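Local coordinates for alcohol dehydrogenase, zinc-containing (Thermotoga maritima, PDB 3IP1), which catalyses the NAD(+)-dependent oxidation of scyllo-inosose to 3-dehydro-scyllo-inosose, a step that probably belongs to myo-inositol breakdown, at residues P40-E45 against E375-I380; R51-T56 against Y164-A169; V199-V204 against H347-R352; Q299-I304 against E329-R334. All blocks are in the same frame, centred on the assembly; numbering follows the deposited sequence.

Interaction 1 (P40-E45 against E375-I380); sequences PEVRVE and EIPEYI
Pro377 presents its ring to strand 40-45 between the side chains of Val42 and Val44, and the two valines meet it at different angles. Val42 and Pro377 cross obliquely, Val42 CG1 lying 4.1 Å from Pro377 CB and equally near CG. This branch stands anti to the backbone N (chi1 178°), which points it at the proline and on to Ile380 CD1, 4.3 Å from Val42 CG1. The Val44 and Pro377 side chains cross at about a right angle, and here the valine uses its other branch, CG2, which comes 4.1 Å from Pro377 CG. The closest approach involves the backbone: Val42 O is 3.6 Å from Pro377 CB. No hydrogen bond crosses, so the contact rests on apolar packing, and the 191 Å² buried is modest. The axes of strand 40-45 and helix 376-380 pass 8.1 Å apart and run nearly antiparallel, at 157°. On the same chain, Val42 also leans on Val6 and Leu8 of strand 3-12 and on Ala75 of helix 69-75, which Ile380 touches as well. The geometry is that of a helix packed on a β-sheet: helix 376-382 lies against strand 40-47 of the antiparallel sheet built round strand 3-12.

Interaction 2 (R51-T56 against Y164-A169); sequences RIEKPT and YVKVDA
Lys166 reaches from strand 164-168 to the loop 51-56, and its chain folds round one carbonyl on the way. CB leaves the strand toward the loop; CG, set anti to the backbone N (chi1 -176°), lies 3.7 Å from Arg51 O. Bends at chi2, chi3 and chi4 then keep CD and CE beside that same oxygen, with CE 3.8 Å from Arg51 O. At the tip, NZ donates to Arg51 O at 2.9 Å with a C=O...N angle of 179°, nearly along the C=O axis. The ammonium also forms a salt bridge to Glu53 OE2 at 3.0 Å, approaching from above the carboxylate plane, and a further one to Glu57. Cut back to an alanine, Lys166 would probably leave Glu53 and Glu57 without the positive charge they share and the Arg51 carbonyl without this donor. Farther along, Thr56 OG1 donates to Asp168 OD2 at 2.7 Å, again from above the carboxylate plane, while Ala169 N donates to Thr56 O at 2.8 Å. Glu57 also accepts from the backbone N of Glu53 and Lys54. This network fastens the loop entering strand 57-66 to that strand's antiparallel neighbour 164-168, within the GroES-like domain of zinc-containing alcohol dehydrogenases.

Interaction 3 (V199-V204 against H347-R352); sequences VAYNAV and HGTFPR
His347 opens the second segment at the margin of the contact, its CD2 4.3 Å from Asn202 OD1, a separation of plain packing. Gly348 follows at the N-cap position of helix 349-358 with positive phi (72°), a backbone conformation that favours glycine; a β-carbon there would also run into Arg352 NH1. Thr349, the first residue of the helix, does most of the packing. Its CG2 lies 3.6 Å from Tyr201 CD1 and also near CB of that residue, the two side chains lying alongside and running opposite ways. With chi1 at -69°, the methyl is anti to the backbone N, and OG1 is left on the side of a water that lies 2.6 Å from Thr349 OG1 and 2.9 Å from Asn202 OD1, bridging the two. This bridge joins helix 194-207, which carries the metal ligand Glu195 near its start, to a helix that follows the last strand of the Rossmann-type parallel sheet. Beyond Thr349, Arg352 crosses Tyr201 at about a right angle, and its CD comes 3.3 Å from Tyr201 OH. The phenol oxygen is hydrogen-bonded to Pro213 O of the second subunit, while Arg352 NE forms a salt bridge with Asp215 of that subunit. A leucine replacing Tyr201 would probably leave Pro213 O of the second subunit without its hydroxyl partner and open a gap beside the Arg352 chain. The extended chain of Arg352 carries its guanidinium to the helix start, where NH1 makes weak hydrogen bonds to His347 O and Gly348 O.

Interaction 4 (Q299-I304 against E329-R334); sequences QIEEVI and EVFQVR
Ile304 sits at the tight centre of this helix pair and touches three residues of the segment 329-334. Its CG2 packs 3.8 Å from Val330 CG1, the side chains crossing at about a right angle, and 3.7 Å from Arg334 CB. The other branch carries CD1 to Phe331 CZ at 4.0 Å, an oblique approach to the ring. Because CG2 is anti to the backbone N and CG1 anti to the carbonyl carbon (chi1 -71°), the two branches divide these partners between them. Val330 CG1 also lies 3.8 Å from Glu301 O. Glu301 belongs to this packed part: its OE2 comes to the edge of the Phe331 ring, near its plane, 3.6 Å from CE2, while OE1 bonds to Thr327. The axes of 299-304 and 329-333 pass 9.9 Å apart at 27°, roughly parallel there; both helices belong to the Rossmann-type domain, and strand 313-316 of its parallel sheet lies between them in sequence. The looser side is at the partly exposed Arg334. Its aliphatic part still packs closely, CG lying 3.4 Å from Ile304 O, but NE makes only a weak hydrogen bond to Ile304 O, 3.5 Å long, with that oxygen at the guanidinium edge. NH1 bonds to Ala307 O, and NH2 donates to Val333 O from above the carbonyl plane. Elsewhere on 329-334, Gln332 NE2 bonds to Ala318 O of the fourth subunit.

Interaction 1 joins residues 330 positions apart, and the chain between its two segments holds the other three contacts: interaction 2 comes first, then interaction 3, whose intervening chain includes interaction 4. Interactions 1 and 2 have centres 25 Å apart and nearest atoms about 10 Å apart; they belong to different sheets of the catalytic half. Interaction 4 lies in the Rossmann-type half, its centre 49 Å from that of interaction 2. Interaction 3 is intermediate, with its centre 24 Å from interaction 2 and 27 Å from interaction 4, and it joins helix 194-207 to helix 349-358. No two of the contacts touch; interaction 3, between the catalytic and nucleotide-binding halves, also meets other subunits, as does interaction 4.

Interaction 1 (P40-E45 against E375-I380)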
loop_
_atom_site.group_PDB
_atom_site.type_symbol
_atom_site.label_atom_id
_atom_site.label_comp_id
_atom_site.label_asym_id
_atom_site.label_seq_id
_atom_site.Cartn_x
_atom_site.Cartn_y
_atom_site.Cartn_z
ATOM N N PRO A 40 30.648 -19.798 28.254
ATOM C CA PRO A 40 29.305 -20.336 28.456
ATOM C C PRO A 40 29.345 -21.843 28.644
ATOM O O PRO A 40 30.233 -22.515 28.121
ATOM C CB PRO A 40 28.604 -20.003 27.139
ATOM C CG PRO A 40 29.751 -20.031 26.114
ATOM C CD PRO A 40 30.887 -19.407 26.852
ATOM N N GLU A 41 28.393 -22.375 29.397
ATOM C CA GLU A 41 28.300 -23.809 29.540
ATOM C C GLU A 41 26.832 -24.226 29.603
ATOM O O GLU A 41 26.038 -23.651 30.336
ATOM C CB GLU A 41 29.066 -24.284 30.782
ATOM C CG GLU A 41 28.974 -25.801 30.955
ATOM C CD GLU A 41 29.411 -26.289 32.328
ATOM O OE1 GLU A 41 29.307 -27.516 32.564
ATOM O OE2 GLU A 41 29.852 -25.458 33.163
ATOM N N VAL A 42 26.482 -25.232 28.829
ATOM C CA VAL A 42 25.101 -25.654 28.733
ATOM C C VAL A 42 24.936 -26.991 29.424
ATOM O O VAL A 42 25.602 -27.947 29.066
ATOM C CB VAL A 42 24.660 -25.771 27.254
ATOM C CG1 VAL A 42 23.219 -26.271 27.170
ATOM C CG2 VAL A 42 24.816 -24.410 26.543
ATOM N N ARG A 43 24.045 -27.057 30.404
ATOM C CA ARG A 43 23.832 -28.294 31.142
ATOM C C ARG A 43 22.360 -28.554 31.448
ATOM O O ARG A 43 21.586 -27.630 31.675
ATOM C CB ARG A 43 24.658 -28.302 32.441
ATOM C CG ARG A 43 25.955 -29.104 32.365
ATOM C CD ARG A 43 25.769 -30.558 32.890
ATOM N NE ARG A 43 26.426 -30.794 34.190
ATOM C CZ ARG A 43 25.814 -30.844 35.376
ATOM N NH1 ARG A 43 24.499 -30.683 35.490
ATOM N NH2 ARG A 43 26.530 -31.058 36.469
ATOM N N VAL A 44 21.986 -29.830 31.436
ATOM C CA VAL A 44 20.696 -30.253 31.966
ATOM C C VAL A 44 20.767 -30.128 33.474
ATOM O O VAL A 44 21.644 -30.724 34.100
ATOM C CB VAL A 44 20.374 -31.717 31.572
ATOM C CG1 VAL A 44 19.091 -32.202 32.276
ATOM C CG2 VAL A 44 20.258 -31.845 30.046
ATOM N N GLU A 45 19.876 -29.337 34.063
ATOM C CA GLU A 45 19.849 -29.185 35.514
ATOM C C GLU A 45 18.415 -29.205 36.042
ATOM O O GLU A 45 17.451 -28.979 35.291
ATOM C CB GLU A 45 20.619 -27.927 35.960
ATOM C CG GLU A 45 19.967 -26.588 35.630
ATOM C CD GLU A 45 20.870 -25.371 35.931
ATOM O OE1 GLU A 45 20.424 -24.429 36.638
ATOM O OE2 GLU A 45 22.023 -25.345 35.452
ATOM N N GLU A 375 20.334 -35.123 25.162
ATOM C CA GLU A 375 21.303 -35.031 24.081
ATOM C C GLU A 375 21.502 -33.611 23.553
ATOM O O GLU A 375 22.410 -33.377 22.744
ATOM C CB GLU A 375 20.884 -35.936 22.938
ATOM C CG GLU A 375 20.836 -37.412 23.299
ATOM C CD GLU A 375 20.273 -38.237 22.156
ATOM O OE1 GLU A 375 21.024 -38.559 21.203
ATOM O OE2 GLU A 375 19.067 -38.547 22.199
ATOM N N ILE A 376 20.651 -32.676 24.000
ATOM C CA ILE A 376 20.667 -31.287 23.503
ATOM C C ILE A 376 22.005 -30.579 23.720
ATOM O O ILE A 376 22.543 -30.001 22.773
ATOM C CB ILE A 376 19.491 -30.422 24.063
ATOM C CG1 ILE A 376 18.149 -30.847 23.450
ATOM C CG2 ILE A 376 19.732 -28.924 23.836
ATOM C CD1 ILE A 376 18.069 -30.782 21.903
ATOM N N PRO A 377 22.545 -30.601 24.960
ATOM C CA PRO A 377 23.826 -29.889 25.104
ATOM C C PRO A 377 24.885 -30.410 24.118
ATOM O O PRO A 377 25.608 -29.625 23.511
ATOM C CB PRO A 377 24.216 -30.162 26.568
ATOM C CG PRO A 377 22.896 -30.358 27.265
ATOM C CD PRO A 377 22.030 -31.074 26.262
ATOM N N GLU A 378 24.926 -31.724 23.929
ATOM C CA GLU A 378 25.870 -32.354 23.006
ATOM C C GLU A 378 25.688 -31.827 21.576
ATOM O O GLU A 378 26.669 -31.529 20.881
ATOM C CB GLU A 378 25.703 -33.884 23.048
ATOM C CG GLU A 378 26.563 -34.652 22.043
ATOM C CD GLU A 378 26.060 -36.084 21.761
ATOM O OE1 GLU A 378 25.483 -36.741 22.657
ATOM O OE2 GLU A 378 26.248 -36.554 20.619
ATOM N N TYR A 379 24.434 -31.713 21.141
ATOM C CA TYR A 379 24.153 -31.287 19.769
ATOM C C TYR A 379 24.386 -29.799 19.514
ATOM O O TYR A 379 24.780 -29.405 18.427
ATOM C CB TYR A 379 22.753 -31.743 19.330
ATOM C CG TYR A 379 22.780 -33.180 18.887
ATOM C CD1 TYR A 379 23.139 -33.513 17.574
ATOM C CD2 TYR A 379 22.517 -34.211 19.783
ATOM C CE1 TYR A 379 23.213 -34.843 17.162
ATOM C CE2 TYR A 379 22.586 -35.560 19.378
ATOM C CZ TYR A 379 22.943 -35.860 18.074
ATOM O OH TYR A 379 23.006 -37.171 17.656
ATOM N N ILE A 380 24.126 -28.981 20.522
ATOM C CA ILE A 380 24.440 -27.559 20.470
ATOM C C ILE A 380 25.944 -27.373 20.215
ATOM O O ILE A 380 26.347 -26.489 19.459
ATOM C CB ILE A 380 23.990 -26.858 21.786
ATOM C CG1 ILE A 380 22.469 -26.711 21.805
ATOM C CG2 ILE A 380 24.668 -25.498 21.983
ATOM C CD1 ILE A 380 21.923 -26.012 23.063
#

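Interaction 2 (R51-T56 against Y164-A169)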
loop_
_atom_site.group_PDB
_atom_site.type_symbol
_atom_site.label_atom_id
_atom_site.label_comp_id
_atom_site.label_asym_id
_atom_site.label_seq_id
_atom_site.Cartn_x
_atom_site.Cartn_y
_atom_site.Cartn_z
ATOM N N ARG A 51 4.928 -21.898 37.652
ATOM C CA ARG A 51 3.808 -21.346 38.406
ATOM C C ARG A 51 3.059 -20.320 37.588
ATOM O O ARG A 51 3.670 -19.481 36.919
ATOM C CB ARG A 51 4.291 -20.648 39.677
ATOM C CG ARG A 51 4.994 -21.525 40.671
ATOM C CD ARG A 51 5.773 -20.668 41.665
ATOM N NE ARG A 51 4.881 -19.810 42.438
ATOM C CZ ARG A 51 4.242 -20.188 43.545
ATOM N NH1 ARG A 51 4.404 -21.415 44.039
ATOM N NH2 ARG A 51 3.447 -19.329 44.166
ATOM N N ILE A 52 1.732 -20.399 37.651
ATOM C CA ILE A 52 0.862 -19.347 37.164
ATOM C C ILE A 52 0.913 -18.223 38.195
ATOM O O ILE A 52 0.492 -18.398 39.330
ATOM C CB ILE A 52 -0.601 -19.833 37.000
ATOM C CG1 ILE A 52 -0.696 -21.056 36.066
ATOM C CG2 ILE A 52 -1.512 -18.671 36.564
ATOM C CD1 ILE A 52 -0.300 -20.799 34.611
ATOM N N GLU A 53 1.447 -17.082 37.795
ATOM C CA GLU A 53 1.616 -15.961 38.706
ATOM C C GLU A 53 0.786 -14.763 38.295
ATOM O O GLU A 53 0.531 -13.874 39.107
ATOM C CB GLU A 53 3.083 -15.562 38.762
ATOM C CG GLU A 53 3.895 -16.477 39.644
ATOM C CD GLU A 53 5.351 -16.500 39.256
ATOM O OE1 GLU A 53 6.173 -16.823 40.139
ATOM O OE2 GLU A 53 5.669 -16.199 38.074
ATOM N N LYS A 54 0.403 -14.740 37.026
ATOM C CA LYS A 54 -0.505 -13.740 36.497
ATOM C C LYS A 54 -1.667 -14.487 35.877
ATOM O O LYS A 54 -1.477 -15.584 35.360
ATOM C CB LYS A 54 0.198 -12.862 35.458
ATOM C CG LYS A 54 1.157 -11.855 36.066
ATOM C CD LYS A 54 2.381 -11.745 35.218
ATOM C CE LYS A 54 2.616 -10.314 34.787
ATOM N NZ LYS A 54 3.115 -10.319 33.363
ATOM N N PRO A 55 -2.880 -13.906 35.946
ATOM C CA PRO A 55 -4.050 -14.681 35.528
ATOM C C PRO A 55 -4.112 -14.976 34.011
ATOM O O PRO A 55 -4.976 -15.742 33.577
ATOM C CB PRO A 55 -5.250 -13.830 35.998
ATOM C CG PRO A 55 -4.694 -12.512 36.432
ATOM C CD PRO A 55 -3.230 -12.666 36.665
ATOM N N THR A 56 -3.190 -14.394 33.242
ATOM C CA THR A 56 -3.140 -14.546 31.773
ATOM C C THR A 56 -2.144 -15.621 31.324
ATOM O O THR A 56 -2.019 -15.891 30.136
ATOM C CB THR A 56 -2.723 -13.223 31.096
ATOM O OG1 THR A 56 -1.539 -12.750 31.744
ATOM C CG2 THR A 56 -3.813 -12.157 31.234
ATOM N N TYR A 164 8.448 -28.535 30.856
ATOM C CA TYR A 164 7.353 -27.562 30.908
ATOM C C TYR A 164 7.895 -26.143 30.679
ATOM O O TYR A 164 9.045 -25.846 31.023
ATOM C CB TYR A 164 6.570 -27.643 32.247
ATOM C CG TYR A 164 5.918 -29.005 32.493
ATOM C CD1 TYR A 164 6.636 -30.037 33.086
ATOM C CD2 TYR A 164 4.598 -29.268 32.088
ATOM C CE1 TYR A 164 6.074 -31.276 33.292
ATOM C CE2 TYR A 164 4.025 -30.516 32.294
ATOM C CZ TYR A 164 4.774 -31.517 32.903
ATOM O OH TYR A 164 4.242 -32.772 33.127
ATOM N N VAL A 165 7.071 -25.283 30.087
ATOM C CA VAL A 165 7.400 -23.865 29.928
ATOM C C VAL A 165 6.189 -23.004 30.253
ATOM O O VAL A 165 5.054 -23.334 29.920
ATOM C CB VAL A 165 7.947 -23.536 28.496
ATOM C CG1 VAL A 165 6.847 -23.622 27.439
ATOM C CG2 VAL A 165 8.604 -22.158 28.472
ATOM N N LYS A 166 6.429 -21.893 30.925
ATOM C CA LYS A 166 5.357 -20.989 31.230
ATOM C C LYS A 166 5.450 -19.780 30.283
ATOM O O LYS A 166 6.517 -19.218 30.109
ATOM C CB LYS A 166 5.440 -20.607 32.707
ATOM C CG LYS A 166 4.345 -19.740 33.244
ATOM C CD LYS A 166 4.720 -18.270 33.102
ATOM C CE LYS A 166 5.743 -17.826 34.139
ATOM N NZ LYS A 166 5.060 -17.495 35.417
ATOM N N VAL A 167 4.331 -19.409 29.656
ATOM C CA VAL A 167 4.255 -18.191 28.842
ATOM C C VAL A 167 2.904 -17.509 29.041
ATOM O O VAL A 167 1.915 -18.162 29.398
ATOM C CB VAL A 167 4.432 -18.466 27.306
ATOM C CG1 VAL A 167 5.755 -19.095 27.004
ATOM C CG2 VAL A 167 3.312 -19.355 26.777
ATOM N N ASP A 168 2.844 -16.211 28.757
ATOM C CA ASP A 168 1.555 -15.533 28.666
ATOM C C ASP A 168 0.714 -16.053 27.502
ATOM O O ASP A 168 1.235 -16.319 26.424
ATOM C CB ASP A 168 1.720 -14.031 28.522
ATOM C CG ASP A 168 0.435 -13.290 28.820
ATOM O OD1 ASP A 168 -0.520 -13.350 28.010
ATOM O OD2 ASP A 168 0.377 -12.656 29.888
ATOM N N ALA A 169 -0.593 -16.171 27.734
ATOM C CA ALA A 169 -1.522 -16.688 26.735
ATOM C C ALA A 169 -1.457 -15.911 25.434
ATOM O O ALA A 169 -1.663 -16.476 24.360
ATOM C CB ALA A 169 -2.964 -16.693 27.281
#

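Interaction 3 (V199-V204 against H347-R352)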
loop_
_atom_site.group_PDB
_atom_site.type_symbol
_atom_site.label_atom_id
_atom_site.label_comp_id
_atom_site.label_asym_id
_atom_site.label_seq_id
_atom_site.Cartn_x
_atom_site.Cartn_y
_atom_site.Cartn_z
ATOM N N VAL A 199 9.569 -16.056 10.849
ATOM C CA VAL A 199 10.656 -15.116 10.584
ATOM C C VAL A 199 10.774 -14.880 9.066
ATOM O O VAL A 199 10.819 -13.730 8.620
ATOM C CB VAL A 199 12.013 -15.619 11.163
ATOM C CG1 VAL A 199 13.186 -14.798 10.612
ATOM C CG2 VAL A 199 12.005 -15.590 12.716
ATOM N N ALA A 200 10.849 -15.964 8.294
ATOM C CA ALA A 200 10.876 -15.904 6.834
ATOM C C ALA A 200 9.618 -15.219 6.298
ATOM O O ALA A 200 9.685 -14.358 5.419
ATOM C CB ALA A 200 10.985 -17.316 6.245
ATOM N N TYR A 201 8.471 -15.604 6.842
ATOM C CA TYR A 201 7.201 -15.042 6.388
ATOM C C TYR A 201 7.166 -13.528 6.595
ATOM O O TYR A 201 6.809 -12.802 5.682
ATOM C CB TYR A 201 6.030 -15.725 7.102
ATOM C CG TYR A 201 4.658 -15.456 6.512
ATOM C CD1 TYR A 201 4.025 -14.222 6.696
ATOM C CD2 TYR A 201 3.964 -16.460 5.812
ATOM C CE1 TYR A 201 2.741 -13.974 6.170
ATOM C CE2 TYR A 201 2.690 -16.237 5.302
ATOM C CZ TYR A 201 2.084 -14.982 5.478
ATOM O OH TYR A 201 0.825 -14.739 4.971
ATOM N N ASN A 202 7.542 -13.074 7.790
ATOM C CA ASN A 202 7.610 -11.642 8.098
ATOM C C ASN A 202 8.563 -10.932 7.131
ATOM O O ASN A 202 8.291 -9.833 6.655
ATOM C CB ASN A 202 8.078 -11.433 9.544
ATOM C CG ASN A 202 8.092 -9.955 9.965
ATOM O OD1 ASN A 202 7.048 -9.309 10.053
ATOM N ND2 ASN A 202 9.283 -9.432 10.268
ATOM N N ALA A 203 9.673 -11.589 6.821
ATOM C CA ALA A 203 10.665 -11.002 5.960
ATOM C C ALA A 203 10.176 -10.853 4.526
ATOM O O ALA A 203 10.378 -9.807 3.932
ATOM C CB ALA A 203 11.965 -11.803 6.027
ATOM N N VAL A 204 9.515 -11.869 3.975
ATOM C CA VAL A 204 9.142 -11.812 2.548
ATOM C C VAL A 204 7.730 -11.285 2.205
ATOM O O VAL A 204 7.533 -10.703 1.120
ATOM C CB VAL A 204 9.402 -13.147 1.786
ATOM C CG1 VAL A 204 10.876 -13.518 1.871
ATOM C CG2 VAL A 204 8.533 -14.284 2.303
ATOM N N HIS A 347 0.824 -8.851 12.991
ATOM C CA HIS A 347 0.362 -8.934 11.576
ATOM C C HIS A 347 -0.391 -10.209 11.222
ATOM O O HIS A 347 -0.778 -10.390 10.083
ATOM C CB HIS A 347 1.551 -8.722 10.603
ATOM C CG HIS A 347 2.377 -7.518 10.938
ATOM N ND1 HIS A 347 1.956 -6.232 10.671
ATOM C CD2 HIS A 347 3.559 -7.401 11.590
ATOM C CE1 HIS A 347 2.860 -5.373 11.112
ATOM N NE2 HIS A 347 3.844 -6.056 11.672
ATOM N N GLY A 348 -0.584 -11.089 12.199
ATOM C CA GLY A 348 -1.248 -12.362 11.986
ATOM C C GLY A 348 -0.360 -13.306 11.201
ATOM O O GLY A 348 -0.845 -14.148 10.453
ATOM N N THR A 349 0.945 -13.154 11.371
ATOM C CA THR A 349 1.890 -14.021 10.681
ATOM C C THR A 349 1.822 -15.452 11.196
ATOM O O THR A 349 1.656 -16.380 10.396
ATOM C CB THR A 349 3.309 -13.450 10.760
ATOM O OG1 THR A 349 3.367 -12.263 9.952
ATOM C CG2 THR A 349 4.358 -14.467 10.295
ATOM N N PHE A 350 1.929 -15.627 12.519
ATOM C CA PHE A 350 1.835 -16.965 13.129
ATOM C C PHE A 350 0.615 -17.740 12.651
ATOM O O PHE A 350 0.778 -18.847 12.178
ATOM C CB PHE A 350 1.870 -16.923 14.677
ATOM C CG PHE A 350 3.196 -17.338 15.283
ATOM C CD1 PHE A 350 4.390 -16.698 14.916
ATOM C CD2 PHE A 350 3.251 -18.348 16.241
ATOM C CE1 PHE A 350 5.613 -17.055 15.486
ATOM C CE2 PHE A 350 4.480 -18.728 16.823
ATOM C CZ PHE A 350 5.660 -18.085 16.443
ATOM N N PRO A 351 -0.607 -17.171 12.762
ATOM C CA PRO A 351 -1.733 -18.040 12.412
ATOM C C PRO A 351 -1.830 -18.325 10.927
ATOM O O PRO A 351 -2.300 -19.388 10.539
ATOM C CB PRO A 351 -2.962 -17.273 12.927
ATOM C CG PRO A 351 -2.517 -15.852 13.087
ATOM C CD PRO A 351 -1.054 -15.926 13.422
ATOM N N ARG A 352 -1.361 -17.407 10.091
ATOM C CA ARG A 352 -1.359 -17.701 8.669
ATOM C C ARG A 352 -0.310 -18.758 8.333
ATOM O O ARG A 352 -0.538 -19.585 7.456
ATOM C CB ARG A 352 -1.114 -16.440 7.820
ATOM C CG ARG A 352 -2.324 -15.520 7.648
ATOM C CD ARG A 352 -1.909 -14.304 6.812
ATOM N NE ARG A 352 -2.950 -13.289 6.663
ATOM C CZ ARG A 352 -3.035 -12.179 7.393
ATOM N NH1 ARG A 352 -2.157 -11.925 8.367
ATOM N NH2 ARG A 352 -4.010 -11.319 7.158
HETATM O O HOH W 1 4.853 -10.706 11.365
#

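Interaction 4 (Q299-I304 against E329-R334)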
loop_
_atom_site.group_PDB
_atom_site.type_symbol
_atom_site.label_atom_id
_atom_site.label_comp_id
_atom_site.label_asym_id
_atom_site.label_seq_id
_atom_site.Cartn_x
_atom_site.Cartn_y
_atom_site.Cartn_z
ATOM N N GLN A 299 26.873 -8.958 -6.470
ATOM C CA GLN A 299 26.154 -9.845 -7.371
ATOM C C GLN A 299 24.651 -9.568 -7.430
ATOM O O GLN A 299 24.051 -9.680 -8.487
ATOM C CB GLN A 299 26.386 -11.286 -6.980
ATOM C CG GLN A 299 27.852 -11.625 -6.837
ATOM C CD GLN A 299 28.029 -12.979 -6.229
ATOM O OE1 GLN A 299 27.579 -13.979 -6.788
ATOM N NE2 GLN A 299 28.654 -13.025 -5.063
ATOM N N ILE A 300 24.044 -9.232 -6.296
ATOM C CA ILE A 300 22.624 -8.882 -6.267
ATOM C C ILE A 300 22.426 -7.612 -7.074
ATOM O O ILE A 300 21.525 -7.525 -7.909
ATOM C CB ILE A 300 22.104 -8.630 -4.821
ATOM C CG1 ILE A 300 22.093 -9.919 -3.999
ATOM C CG2 ILE A 300 20.671 -8.050 -4.843
ATOM C CD1 ILE A 300 21.852 -9.681 -2.486
ATOM N N GLU A 301 23.269 -6.617 -6.807
ATOM C CA GLU A 301 23.222 -5.358 -7.537
ATOM C C GLU A 301 23.451 -5.544 -9.039
ATOM O O GLU A 301 22.877 -4.817 -9.848
ATOM C CB GLU A 301 24.231 -4.371 -6.956
ATOM C CG GLU A 301 23.791 -3.757 -5.630
ATOM C CD GLU A 301 24.637 -2.558 -5.275
ATOM O OE1 GLU A 301 25.690 -2.435 -5.918
ATOM O OE2 GLU A 301 24.279 -1.752 -4.373
ATOM N N GLU A 302 24.260 -6.530 -9.418
ATOM C CA GLU A 302 24.519 -6.730 -10.828
ATOM C C GLU A 302 23.297 -7.325 -11.528
ATOM O O GLU A 302 22.971 -6.929 -12.657
ATOM C CB GLU A 302 25.775 -7.579 -11.088
ATOM C CG GLU A 302 26.225 -7.445 -12.554
ATOM C CD GLU A 302 27.269 -8.466 -12.999
ATOM O OE1 GLU A 302 28.072 -8.923 -12.158
ATOM O OE2 GLU A 302 27.292 -8.801 -14.206
ATOM N N VAL A 303 22.636 -8.281 -10.873
ATOM C CA VAL A 303 21.383 -8.806 -11.391
ATOM C C VAL A 303 20.317 -7.697 -11.501
ATOM O O VAL A 303 19.673 -7.550 -12.547
ATOM C CB VAL A 303 20.832 -9.965 -10.546
ATOM C CG1 VAL A 303 19.395 -10.265 -10.967
ATOM C CG2 VAL A 303 21.712 -11.222 -10.706
ATOM N N ILE A 304 20.148 -6.913 -10.442
ATOM C CA ILE A 304 19.135 -5.870 -10.440
ATOM C C ILE A 304 19.407 -4.928 -11.621
ATOM O O ILE A 304 18.502 -4.613 -12.393
ATOM C CB ILE A 304 19.083 -5.095 -9.092
ATOM C CG1 ILE A 304 18.505 -5.987 -7.970
ATOM C CG2 ILE A 304 18.229 -3.851 -9.240
ATOM C CD1 ILE A 304 18.597 -5.357 -6.515
ATOM N N GLU A 329 22.933 4.346 -7.185
ATOM C CA GLU A 329 22.507 4.456 -8.582
ATOM C C GLU A 329 21.712 3.257 -9.064
ATOM O O GLU A 329 20.748 3.403 -9.819
ATOM C CB GLU A 329 23.729 4.653 -9.478
ATOM C CG GLU A 329 23.433 4.639 -10.977
ATOM C CD GLU A 329 24.558 5.235 -11.792
ATOM O OE1 GLU A 329 24.921 6.394 -11.512
ATOM O OE2 GLU A 329 25.076 4.553 -12.704
ATOM N N VAL A 330 22.139 2.065 -8.656
ATOM C CA VAL A 330 21.449 0.845 -9.046
ATOM C C VAL A 330 19.966 0.893 -8.647
ATOM O O VAL A 330 19.093 0.617 -9.479
ATOM C CB VAL A 330 22.136 -0.391 -8.449
ATOM C CG1 VAL A 330 21.235 -1.635 -8.584
ATOM C CG2 VAL A 330 23.553 -0.599 -9.119
ATOM N N PHE A 331 19.712 1.257 -7.383
ATOM C CA PHE A 331 18.367 1.396 -6.825
ATOM C C PHE A 331 17.550 2.521 -7.448
ATOM O O PHE A 331 16.369 2.321 -7.717
ATOM C CB PHE A 331 18.384 1.391 -5.275
ATOM C CG PHE A 331 18.850 0.080 -4.736
ATOM C CD1 PHE A 331 17.932 -0.899 -4.365
ATOM C CD2 PHE A 331 20.216 -0.241 -4.739
ATOM C CE1 PHE A 331 18.363 -2.174 -3.958
ATOM C CE2 PHE A 331 20.649 -1.507 -4.336
ATOM C CZ PHE A 331 19.721 -2.477 -3.949
ATOM N N GLN A 332 18.178 3.661 -7.736
ATOM C CA GLN A 332 17.503 4.735 -8.453
ATOM C C GLN A 332 17.083 4.331 -9.875
ATOM O O GLN A 332 15.921 4.496 -10.275
ATOM C CB GLN A 332 18.387 5.971 -8.520
ATOM C CG GLN A 332 18.571 6.707 -7.191
ATOM C CD GLN A 332 19.732 7.703 -7.234
ATOM O OE1 GLN A 332 20.680 7.542 -8.011
ATOM N NE2 GLN A 332 19.667 8.726 -6.395
ATOM N N VAL A 333 18.035 3.795 -10.626
ATOM C CA VAL A 333 17.830 3.522 -12.034
ATOM C C VAL A 333 16.898 2.312 -12.298
ATOM O O VAL A 333 16.191 2.284 -13.306
ATOM C CB VAL A 333 19.194 3.407 -12.787
ATOM C CG1 VAL A 333 18.990 3.044 -14.260
ATOM C CG2 VAL A 333 19.987 4.734 -12.698
ATOM N N ARG A 334 16.893 1.322 -11.407
ATOM C CA ARG A 334 16.028 0.151 -11.601
ATOM C C ARG A 334 14.765 0.203 -10.740
ATOM O O ARG A 334 14.026 -0.787 -10.642
ATOM C CB ARG A 334 16.804 -1.155 -11.370
ATOM C CG ARG A 334 18.187 -1.205 -12.023
ATOM C CD ARG A 334 18.158 -0.921 -13.541
ATOM N NE ARG A 334 17.352 -1.903 -14.273
ATOM C CZ ARG A 334 16.306 -1.583 -15.030
ATOM N NH1 ARG A 334 15.627 -2.528 -15.660
ATOM N NH2 ARG A 334 15.969 -0.311 -15.185
#